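Local coordinates for protein aminoglycoside N(3)-acetyltransferase, AAC(3)-IVa (Escherichia coli, PDB 6MN3) that transfers the acetyl group of acetyl-CoA to the 3-amino group of 2-deoxystreptamine aminoglycosides, probably conferring resistance to antibiotics such as gentamicin, kanamycin and apramycin, at residues A[154-159]-A[188-193]; A[102-107]-A[120-125]; A[33-38]-A[214-219]. All blocks are in the same frame, centred on the assembly; numbering follows the deposited sequence.

The three contacts tie together parts of one chain that lie from 13 to 176 residues apart, at different depths of the fold. Contact 1 lies between a buried helix and the loop that carries one zinc ligand, and it holds the histidine, glutamate and cysteine that probably belong to the active site. Contact 2 is its neighbour: the centres are about 15 Å apart and the two touch where N188 OD1 packs 3.9 Å from P124 CB. Contact 3 lies across the chain's centre from contact 2, about 27 Å away between centres, yet both reach the same mixed sheet. It stays about 10 Å from contact 1 at the nearest atoms, and the chain loop it closes encloses the other two.

Contact 1: residues A[154-159]-A[188-193]; sequences TLHLAE and NDHCCE. With ZN (zinc ion), chain D.
E159 and N188 meet side chain to side chain, and the glutamate spreads its two oxygens over two partners from the loop. The amide nitrogen N188 ND2 donates to E159 OE1 at 2.7 Å. That oxygen lies close to the amide plane but is approached from above the carboxylate, 51° out of its plane. On the other oxygen, E159 OE2 accepts from H190 NE2 at 2.9 Å through its syn lone pair, with the imidazole plane turned 76° against the carboxylate. Y166 hydroxyl also bonds E159 OE2, so the group is gripped from several directions. H190 is itself positioned by the backbone, since C192 N donates to H190 ND1 at 3.1 Å.

The ring of H156 hangs beside this network. With CG beside its own backbone N (chi1 -81°), it presents an edge to the loop: H156 ND1 lies 3.2 Å from N188 O and makes a weak bond to E159 OE1, while H156 NE2 comes 3.4 Å from C192 SG. F195 meets the same ring edge-to-face. Just before C192, C191 SG binds the zinc ion at 2.3 Å with H243, C249 and C252, anchoring the loop.

The sequence C192, H156, E159 resembles a charge relay, though its histidine-glutamate link is weak, and would be consistent with a catalytic role, with N188, H190 and Y166 holding the glutamate.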
loop_
_atom_site.group_PDB
_atom_site.type_symbol
_atom_site.label_atom_id
_atom_site.label_comp_id
_atom_site.label_asym_id
_atom_site.label_seq_id
_atom_site.Cartn_x
_atom_site.Cartn_y
_atom_site.Cartn_z
ATOM N N THR A 154 -2.110 0.152 4.785
ATOM C CA THR A 154 -2.029 -0.378 6.144
ATOM C C THR A 154 -3.021 0.309 7.078
ATOM O O THR A 154 -3.483 -0.301 8.051
ATOM C CB THR A 154 -0.596 -0.241 6.669
ATOM O OG1 THR A 154 0.293 -0.984 5.824
ATOM C CG2 THR A 154 -0.476 -0.768 8.094
ATOM N N LEU A 155 -3.385 1.560 6.787
ATOM C CA LEU A 155 -4.392 2.241 7.595
ATOM C C LEU A 155 -5.748 1.551 7.501
ATOM O O LEU A 155 -6.495 1.521 8.485
ATOM C CB LEU A 155 -4.503 3.704 7.170
ATOM C CG LEU A 155 -3.365 4.599 7.665
ATOM C CD1 LEU A 155 -3.519 6.019 7.146
ATOM C CD2 LEU A 155 -3.300 4.582 9.186
ATOM N N HIS A 156 -6.081 0.991 6.335
ATOM C CA HIS A 156 -7.320 0.227 6.214
ATOM C C HIS A 156 -7.293 -1.004 7.112
ATOM O O HIS A 156 -8.323 -1.400 7.670
ATOM C CB HIS A 156 -7.548 -0.180 4.759
ATOM C CG HIS A 156 -8.149 0.899 3.916
ATOM N ND1 HIS A 156 -9.413 1.401 4.139
ATOM C CD2 HIS A 156 -7.661 1.570 2.845
ATOM C CE1 HIS A 156 -9.676 2.336 3.243
ATOM N NE2 HIS A 156 -8.630 2.457 2.446
ATOM N N LEU A 157 -6.122 -1.626 7.256
ATOM C CA LEU A 157 -5.984 -2.736 8.190
ATOM C C LEU A 157 -6.237 -2.276 9.620
ATOM O O LEU A 157 -6.832 -3.006 10.421
ATOM C CB LEU A 157 -4.592 -3.356 8.058
ATOM C CG LEU A 157 -4.066 -4.226 9.204
ATOM C CD1 LEU A 157 -4.893 -5.498 9.354
ATOM C CD2 LEU A 157 -2.598 -4.560 8.988
ATOM N N ALA A 158 -5.801 -1.058 9.953
ATOM C CA ALA A 158 -6.003 -0.538 11.300
ATOM C C ALA A 158 -7.482 -0.334 11.598
ATOM O O ALA A 158 -7.935 -0.587 12.719
ATOM C CB ALA A 158 -5.230 0.767 11.479
ATOM N N GLU A 159 -8.251 0.126 10.605
ATOM C CA GLU A 159 -9.692 0.258 10.791
ATOM C C GLU A 159 -10.325 -1.086 11.121
ATOM O O GLU A 159 -11.188 -1.177 12.002
ATOM C CB GLU A 159 -10.338 0.842 9.536
ATOM C CG GLU A 159 -9.900 2.248 9.180
ATOM C CD GLU A 159 -10.471 2.700 7.851
ATOM O OE1 GLU A 159 -10.279 1.983 6.846
ATOM O OE2 GLU A 159 -11.121 3.766 7.813
ATOM N N ASN A 188 -14.719 -1.271 4.475
ATOM C CA ASN A 188 -14.547 0.038 5.100
ATOM C C ASN A 188 -13.826 0.973 4.128
ATOM O O ASN A 188 -12.645 1.291 4.270
ATOM C CB ASN A 188 -13.787 -0.104 6.414
ATOM C CG ASN A 188 -12.560 -0.983 6.281
ATOM O OD1 ASN A 188 -12.663 -2.165 5.949
ATOM N ND2 ASN A 188 -11.388 -0.410 6.533
ATOM N N ASP A 189 -14.571 1.414 3.119
ATOM C CA ASP A 189 -14.043 2.279 2.077
ATOM C C ASP A 189 -14.660 3.669 2.172
ATOM O O ASP A 189 -15.826 3.827 2.542
ATOM C CB ASP A 189 -14.304 1.692 0.685
ATOM C CG ASP A 189 -13.236 2.075 -0.321
ATOM O OD1 ASP A 189 -12.902 1.239 -1.187
ATOM O OD2 ASP A 189 -12.725 3.213 -0.245
ATOM N N HIS A 190 -13.859 4.672 1.833
ATOM C CA HIS A 190 -14.298 6.062 1.810
ATOM C C HIS A 190 -13.353 6.835 0.896
ATOM O O HIS A 190 -12.562 6.245 0.153
ATOM C CB HIS A 190 -14.347 6.649 3.225
ATOM C CG HIS A 190 -13.204 6.225 4.095
ATOM N ND1 HIS A 190 -12.053 6.970 4.227
ATOM C CD2 HIS A 190 -13.039 5.134 4.881
ATOM C CE1 HIS A 190 -11.226 6.356 5.055
ATOM N NE2 HIS A 190 -11.801 5.239 5.465
ATOM N N CYS A 191 -13.434 8.167 0.952
ATOM C CA CYS A 191 -12.573 8.997 0.119
ATOM C C CYS A 191 -11.106 8.893 0.514
ATOM O O CYS A 191 -10.240 9.301 -0.268
ATOM C CB CYS A 191 -13.024 10.456 0.186
ATOM S SG CYS A 191 -12.681 11.258 1.766
ATOM N N CYS A 192 -10.813 8.376 1.708
ATOM C CA CYS A 192 -9.461 8.167 2.223
ATOM C C CYS A 192 -8.666 9.460 2.364
ATOM O O CYS A 192 -7.474 9.414 2.690
ATOM C CB CYS A 192 -8.677 7.172 1.357
ATOM S SG CYS A 192 -9.417 5.529 1.242
ATOM N N GLU A 193 -9.293 10.616 2.131
ATOM C CA GLU A 193 -8.577 11.882 2.249
ATOM C C GLU A 193 -8.140 12.138 3.685
ATOM O O GLU A 193 -7.047 12.667 3.921
ATOM C CB GLU A 193 -9.455 13.028 1.745
ATOM C CG GLU A 193 -9.497 13.160 0.234
ATOM C CD GLU A 193 -10.617 14.063 -0.239
ATOM O OE1 GLU A 193 -11.775 13.598 -0.302
ATOM O OE2 GLU A 193 -10.342 15.242 -0.545
HETATM ZN ZN ZN D . -14.616 12.054 2.816
#

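Contact 2: residues A[102-107]-A[120-125]; sequences HPFAFA and PLPLPP
F104 lies with its ring against P125, and following it outward from the backbone accounts for much of the contact. F104 CB starts 3.7 Å from P125 CB, and F104 CG closes to 3.5 Å from P125 CB. P125 CG lies over the ring face, nearest F104 CD1 and CE1, 3.6 Å from the F104 ring centroid and nearly on the ring normal, a CH-pi contact. On the other side F104 CD2 passes near P122 O. F104 CE2 then meets L121 CD2 at 3.5 Å, a methyl that arrives at the ring edge. The tip, F104 CZ, still lies under the P125 ring, 3.9 Å from P125 CG. P125 thus covers one face, and P103, the preceding residue, lies more loosely over the rim of the other.

H102 repeats the theme. Its CG takes the crowded position between backbone N and carbonyl carbon (chi1 47°), laying the imidazole under P122 CD, 3.7 Å from the H102 ring centroid. C172 of strand 168-174 adds to the cover over P103, F104 and L121.

With four of its six residues proline, the loop 120-125 has few N-H donors, and it is held to the approach of strand 106-109 mainly by CH-pi and apolar contacts.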
loop_
_atom_site.group_PDB
_atom_site.type_symbol
_atom_site.label_atom_id
_atom_site.label_comp_id
_atom_site.label_asym_id
_atom_site.label_seq_id
_atom_site.Cartn_x
_atom_site.Cartn_y
_atom_site.Cartn_z
ATOM N N HIS A 102 -6.249 -13.513 -5.937
ATOM C CA HIS A 102 -7.567 -12.946 -5.695
ATOM C C HIS A 102 -7.559 -11.504 -6.175
ATOM O O HIS A 102 -6.491 -10.895 -6.297
ATOM C CB HIS A 102 -7.957 -13.035 -4.211
ATOM C CG HIS A 102 -6.881 -12.596 -3.268
ATOM N ND1 HIS A 102 -6.631 -11.270 -2.987
ATOM C CD2 HIS A 102 -6.000 -13.310 -2.527
ATOM C CE1 HIS A 102 -5.639 -11.185 -2.119
ATOM N NE2 HIS A 102 -5.238 -12.408 -1.824
ATOM N N PRO A 103 -8.732 -10.929 -6.468
ATOM C CA PRO A 103 -8.765 -9.586 -7.074
ATOM C C PRO A 103 -8.170 -8.485 -6.211
ATOM O O PRO A 103 -7.982 -7.372 -6.718
ATOM C CB PRO A 103 -10.263 -9.344 -7.318
ATOM C CG PRO A 103 -10.964 -10.315 -6.426
ATOM C CD PRO A 103 -10.080 -11.516 -6.379
ATOM N N PHE A 104 -7.875 -8.743 -4.939
ATOM C CA PHE A 104 -7.228 -7.746 -4.098
ATOM C C PHE A 104 -5.778 -8.142 -3.858
ATOM O O PHE A 104 -5.332 -8.242 -2.710
ATOM C CB PHE A 104 -7.984 -7.590 -2.778
ATOM C CG PHE A 104 -9.477 -7.637 -2.934
ATOM C CD1 PHE A 104 -10.149 -6.611 -3.578
ATOM C CD2 PHE A 104 -10.205 -8.709 -2.449
ATOM C CE1 PHE A 104 -11.523 -6.650 -3.729
ATOM C CE2 PHE A 104 -11.578 -8.754 -2.597
ATOM C CZ PHE A 104 -12.238 -7.724 -3.237
ATOM N N ALA A 105 -5.034 -8.351 -4.939
ATOM C CA ALA A 105 -3.739 -9.002 -4.862
ATOM C C ALA A 105 -2.621 -8.015 -4.532
ATOM O O ALA A 105 -2.738 -6.800 -4.718
ATOM C CB ALA A 105 -3.420 -9.711 -6.178
ATOM N N PHE A 106 -1.525 -8.570 -4.028
ATOM C CA PHE A 106 -0.252 -7.887 -3.874
ATOM C C PHE A 106 0.804 -8.644 -4.670
ATOM O O PHE A 106 0.576 -9.759 -5.149
ATOM C CB PHE A 106 0.160 -7.799 -2.397
ATOM C CG PHE A 106 -0.509 -6.685 -1.641
ATOM C CD1 PHE A 106 0.217 -5.585 -1.216
ATOM C CD2 PHE A 106 -1.860 -6.743 -1.340
ATOM C CE1 PHE A 106 -0.391 -4.561 -0.514
ATOM C CE2 PHE A 106 -2.475 -5.722 -0.639
ATOM C CZ PHE A 106 -1.739 -4.629 -0.225
ATOM N N ALA A 107 1.972 -8.029 -4.814
ATOM C CA ALA A 107 3.109 -8.665 -5.463
ATOM C C ALA A 107 4.311 -8.588 -4.538
ATOM O O ALA A 107 4.536 -7.564 -3.887
ATOM C CB ALA A 107 3.431 -8.008 -6.810
ATOM N N PRO A 120 -5.710 -16.790 0.756
ATOM C CA PRO A 120 -6.804 -16.701 -0.226
ATOM C C PRO A 120 -7.519 -15.358 -0.189
ATOM O O PRO A 120 -7.010 -14.401 0.399
ATOM C CB PRO A 120 -7.735 -17.848 0.186
ATOM C CG PRO A 120 -7.492 -18.005 1.653
ATOM C CD PRO A 120 -6.031 -17.713 1.860
ATOM N N LEU A 121 -8.700 -15.283 -0.792
ATOM C CA LEU A 121 -9.411 -14.012 -0.918
ATOM C C LEU A 121 -9.820 -13.512 0.464
ATOM O O LEU A 121 -10.573 -14.203 1.167
ATOM C CB LEU A 121 -10.635 -14.165 -1.822
ATOM C CG LEU A 121 -11.234 -12.882 -2.425
ATOM C CD1 LEU A 121 -12.093 -13.197 -3.647
ATOM C CD2 LEU A 121 -12.034 -12.064 -1.418
ATOM N N PRO A 122 -9.355 -12.329 0.896
ATOM C CA PRO A 122 -9.803 -11.788 2.184
ATOM C C PRO A 122 -10.923 -10.768 2.025
ATOM O O PRO A 122 -10.838 -9.874 1.178
ATOM C CB PRO A 122 -8.529 -11.143 2.753
ATOM C CG PRO A 122 -7.531 -11.078 1.577
ATOM C CD PRO A 122 -8.254 -11.528 0.336
ATOM N N LEU A 123 -11.975 -10.890 2.833
ATOM C CA LEU A 123 -13.089 -9.946 2.823
ATOM C C LEU A 123 -13.245 -9.342 4.212
ATOM O O LEU A 123 -13.562 -10.078 5.163
ATOM C CB LEU A 123 -14.391 -10.629 2.389
ATOM C CG LEU A 123 -14.341 -11.527 1.150
ATOM C CD1 LEU A 123 -14.205 -12.991 1.547
ATOM C CD2 LEU A 123 -15.557 -11.318 0.258
ATOM N N PRO A 124 -13.042 -8.026 4.400
ATOM C CA PRO A 124 -12.636 -6.988 3.441
ATOM C C PRO A 124 -11.232 -7.213 2.866
ATOM O O PRO A 124 -10.490 -8.031 3.407
ATOM C CB PRO A 124 -12.686 -5.703 4.282
ATOM C CG PRO A 124 -13.623 -6.012 5.391
ATOM C CD PRO A 124 -13.354 -7.445 5.717
ATOM N N PRO A 125 -10.886 -6.503 1.786
ATOM C CA PRO A 125 -9.600 -6.770 1.116
ATOM C C PRO A 125 -8.379 -6.651 2.015
ATOM O O PRO A 125 -7.367 -7.310 1.746
ATOM C CB PRO A 125 -9.573 -5.721 -0.003
ATOM C CG PRO A 125 -11.007 -5.457 -0.296
ATOM C CD PRO A 125 -11.715 -5.552 1.023
HETATM O O HOH W 1 -5.360 -7.496 0.262
#

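Contact 3: residues A[33-38]-A[214-219]; sequences FRSVRP and GHAFAR
V36 and A216 come nearest, 4.6 Å between their CA atoms, where the segments 35-38 and 214-217 run in nearly opposite directions, 165° apart. One backbone hydrogen bond joins the two segments, from H215 N to V36 O at 3.2 Å.

Side chains pack to either side of it. V36 CG2 lies 3.6 Å from A216 CB, while its other branch, CG1, rests against G214 CA. One residue earlier, S35 OG comes 3.3 Å from A216 CB; with OG trans to the S35 backbone N (chi1 -174°), the hydroxyl is brought up to the alanine methyl. The side chains of H215 and P38 cross at about a right angle, with H215 NE2 3.3 Å from P38 CD, and V36 O sits at the imidazole edge. H215 NE2 is hydrogen-bonded to Y5 O, and W7 meets the ring edge-to-face, so the N-terminal segment closes round the histidine.

G214 and H215 have the backbone angles of a type II' beta turn, whose first position has a positive phi that favours glycine. Strands 208-213 and 216-222 are thereby joined in a tight two-residue hairpin at the border of the mixed sheet, and the short helix following strand 26-31 docks on the tip of this beta-hairpin.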
loop_
_atom_site.group_PDB
_atom_site.type_symbol
_atom_site.label_atom_id
_atom_site.label_comp_id
_atom_site.label_asym_id
_atom_site.label_seq_id
_atom_site.Cartn_x
_atom_site.Cartn_y
_atom_site.Cartn_z
ATOM N N PHE A 33 5.112 6.840 -9.939
ATOM C CA PHE A 33 6.323 7.024 -10.732
ATOM C C PHE A 33 6.423 8.434 -11.295
ATOM O O PHE A 33 7.531 8.933 -11.516
ATOM C CB PHE A 33 6.383 5.999 -11.864
ATOM C CG PHE A 33 7.641 6.081 -12.682
ATOM C CD1 PHE A 33 8.850 5.649 -12.161
ATOM C CD2 PHE A 33 7.620 6.605 -13.963
ATOM C CE1 PHE A 33 10.011 5.729 -12.904
ATOM C CE2 PHE A 33 8.780 6.689 -14.712
ATOM C CZ PHE A 33 9.975 6.250 -14.181
ATOM N N ARG A 34 5.283 9.092 -11.529
ATOM C CA ARG A 34 5.312 10.470 -12.007
ATOM C C ARG A 34 6.034 11.387 -11.029
ATOM O O ARG A 34 6.684 12.352 -11.447
ATOM C CB ARG A 34 3.888 10.975 -12.247
ATOM C CG ARG A 34 3.146 10.250 -13.357
ATOM C CD ARG A 34 1.808 10.909 -13.633
ATOM N NE ARG A 34 0.904 10.798 -12.490
ATOM C CZ ARG A 34 0.002 11.718 -12.161
ATOM N NH1 ARG A 34 -0.119 12.824 -12.885
ATOM N NH2 ARG A 34 -0.781 11.535 -11.105
ATOM N N SER A 35 5.934 11.102 -9.730
ATOM C CA SER A 35 6.615 11.924 -8.737
ATOM C C SER A 35 8.114 11.645 -8.700
ATOM O O SER A 35 8.909 12.564 -8.471
ATOM C CB SER A 35 5.996 11.690 -7.361
ATOM O OG SER A 35 6.547 12.571 -6.398
ATOM N N VAL A 36 8.517 10.395 -8.923
ATOM C CA VAL A 36 9.929 10.039 -8.832
ATOM C C VAL A 36 10.669 10.433 -10.103
ATOM O O VAL A 36 11.816 10.892 -10.049
ATOM C CB VAL A 36 10.068 8.537 -8.536
ATOM C CG1 VAL A 36 11.526 8.168 -8.355
ATOM C CG2 VAL A 36 9.260 8.164 -7.306
ATOM N N ARG A 37 10.026 10.260 -11.260
ATOM C CA ARG A 37 10.550 10.553 -12.590
ATOM C C ARG A 37 11.126 11.966 -12.643
ATOM O O ARG A 37 10.629 12.863 -11.948
ATOM C CB ARG A 37 9.429 10.355 -13.621
ATOM C CG ARG A 37 9.517 11.177 -14.891
ATOM C CD ARG A 37 8.521 10.696 -15.931
ATOM N NE ARG A 37 7.196 11.269 -15.719
ATOM C CZ ARG A 37 6.197 11.189 -16.593
ATOM N NH1 ARG A 37 6.368 10.556 -17.746
ATOM N NH2 ARG A 37 5.025 11.744 -16.314
ATOM N N PRO A 38 12.181 12.212 -13.442
ATOM C CA PRO A 38 12.869 11.236 -14.299
ATOM C C PRO A 38 14.040 10.503 -13.648
ATOM O O PRO A 38 14.765 11.061 -12.828
ATOM C CB PRO A 38 13.361 12.098 -15.463
ATOM C CG PRO A 38 13.599 13.428 -14.855
ATOM C CD PRO A 38 12.568 13.595 -13.770
ATOM N N GLY A 214 14.613 10.018 -5.713
ATOM C CA GLY A 214 14.448 10.638 -7.015
ATOM C C GLY A 214 14.042 12.082 -6.815
ATOM O O GLY A 214 14.658 12.816 -6.035
ATOM N N HIS A 215 12.990 12.503 -7.507
ATOM C CA HIS A 215 12.419 13.825 -7.291
ATOM C C HIS A 215 11.275 13.810 -6.287
ATOM O O HIS A 215 10.702 14.866 -6.005
ATOM C CB HIS A 215 11.930 14.413 -8.618
ATOM C CG HIS A 215 13.013 14.585 -9.636
ATOM N ND1 HIS A 215 13.647 15.788 -9.853
ATOM C CD2 HIS A 215 13.579 13.701 -10.492
ATOM C CE1 HIS A 215 14.555 15.639 -10.802
ATOM N NE2 HIS A 215 14.533 14.382 -11.206
ATOM N N ALA A 216 10.945 12.650 -5.730
ATOM C CA ALA A 216 9.731 12.487 -4.948
ATOM C C ALA A 216 9.973 12.750 -3.470
ATOM O O ALA A 216 11.031 12.417 -2.927
ATOM C CB ALA A 216 9.165 11.078 -5.126
ATOM N N PHE A 217 8.983 13.363 -2.830
ATOM C CA PHE A 217 8.902 13.378 -1.377
ATOM C C PHE A 217 8.538 11.977 -0.896
ATOM O O PHE A 217 7.473 11.454 -1.238
ATOM C CB PHE A 217 7.860 14.407 -0.934
ATOM C CG PHE A 217 7.674 14.497 0.554
ATOM C CD1 PHE A 217 6.455 14.185 1.133
ATOM C CD2 PHE A 217 8.710 14.914 1.373
ATOM C CE1 PHE A 217 6.277 14.273 2.502
ATOM C CE2 PHE A 217 8.537 15.006 2.743
ATOM C CZ PHE A 217 7.319 14.683 3.307
ATOM N N ALA A 218 9.428 11.355 -0.130
ATOM C CA ALA A 218 9.240 9.983 0.318
ATOM C C ALA A 218 9.032 9.940 1.823
ATOM O O ALA A 218 9.670 10.687 2.571
ATOM C CB ALA A 218 10.434 9.107 -0.065
ATOM N N ARG A 219 8.137 9.058 2.261
ATOM C CA ARG A 219 7.845 8.871 3.674
ATOM C C ARG A 219 7.985 7.398 4.011
ATOM O O ARG A 219 7.485 6.540 3.277
ATOM C CB ARG A 219 6.441 9.374 4.022
ATOM C CG ARG A 219 6.392 10.869 4.278
ATOM C CD ARG A 219 4.971 11.386 4.318
ATOM N NE ARG A 219 4.417 11.573 2.984
ATOM C CZ ARG A 219 3.440 12.425 2.696
ATOM N NH1 ARG A 219 2.911 13.176 3.652
ATOM N NH2 ARG A 219 2.996 12.530 1.453
#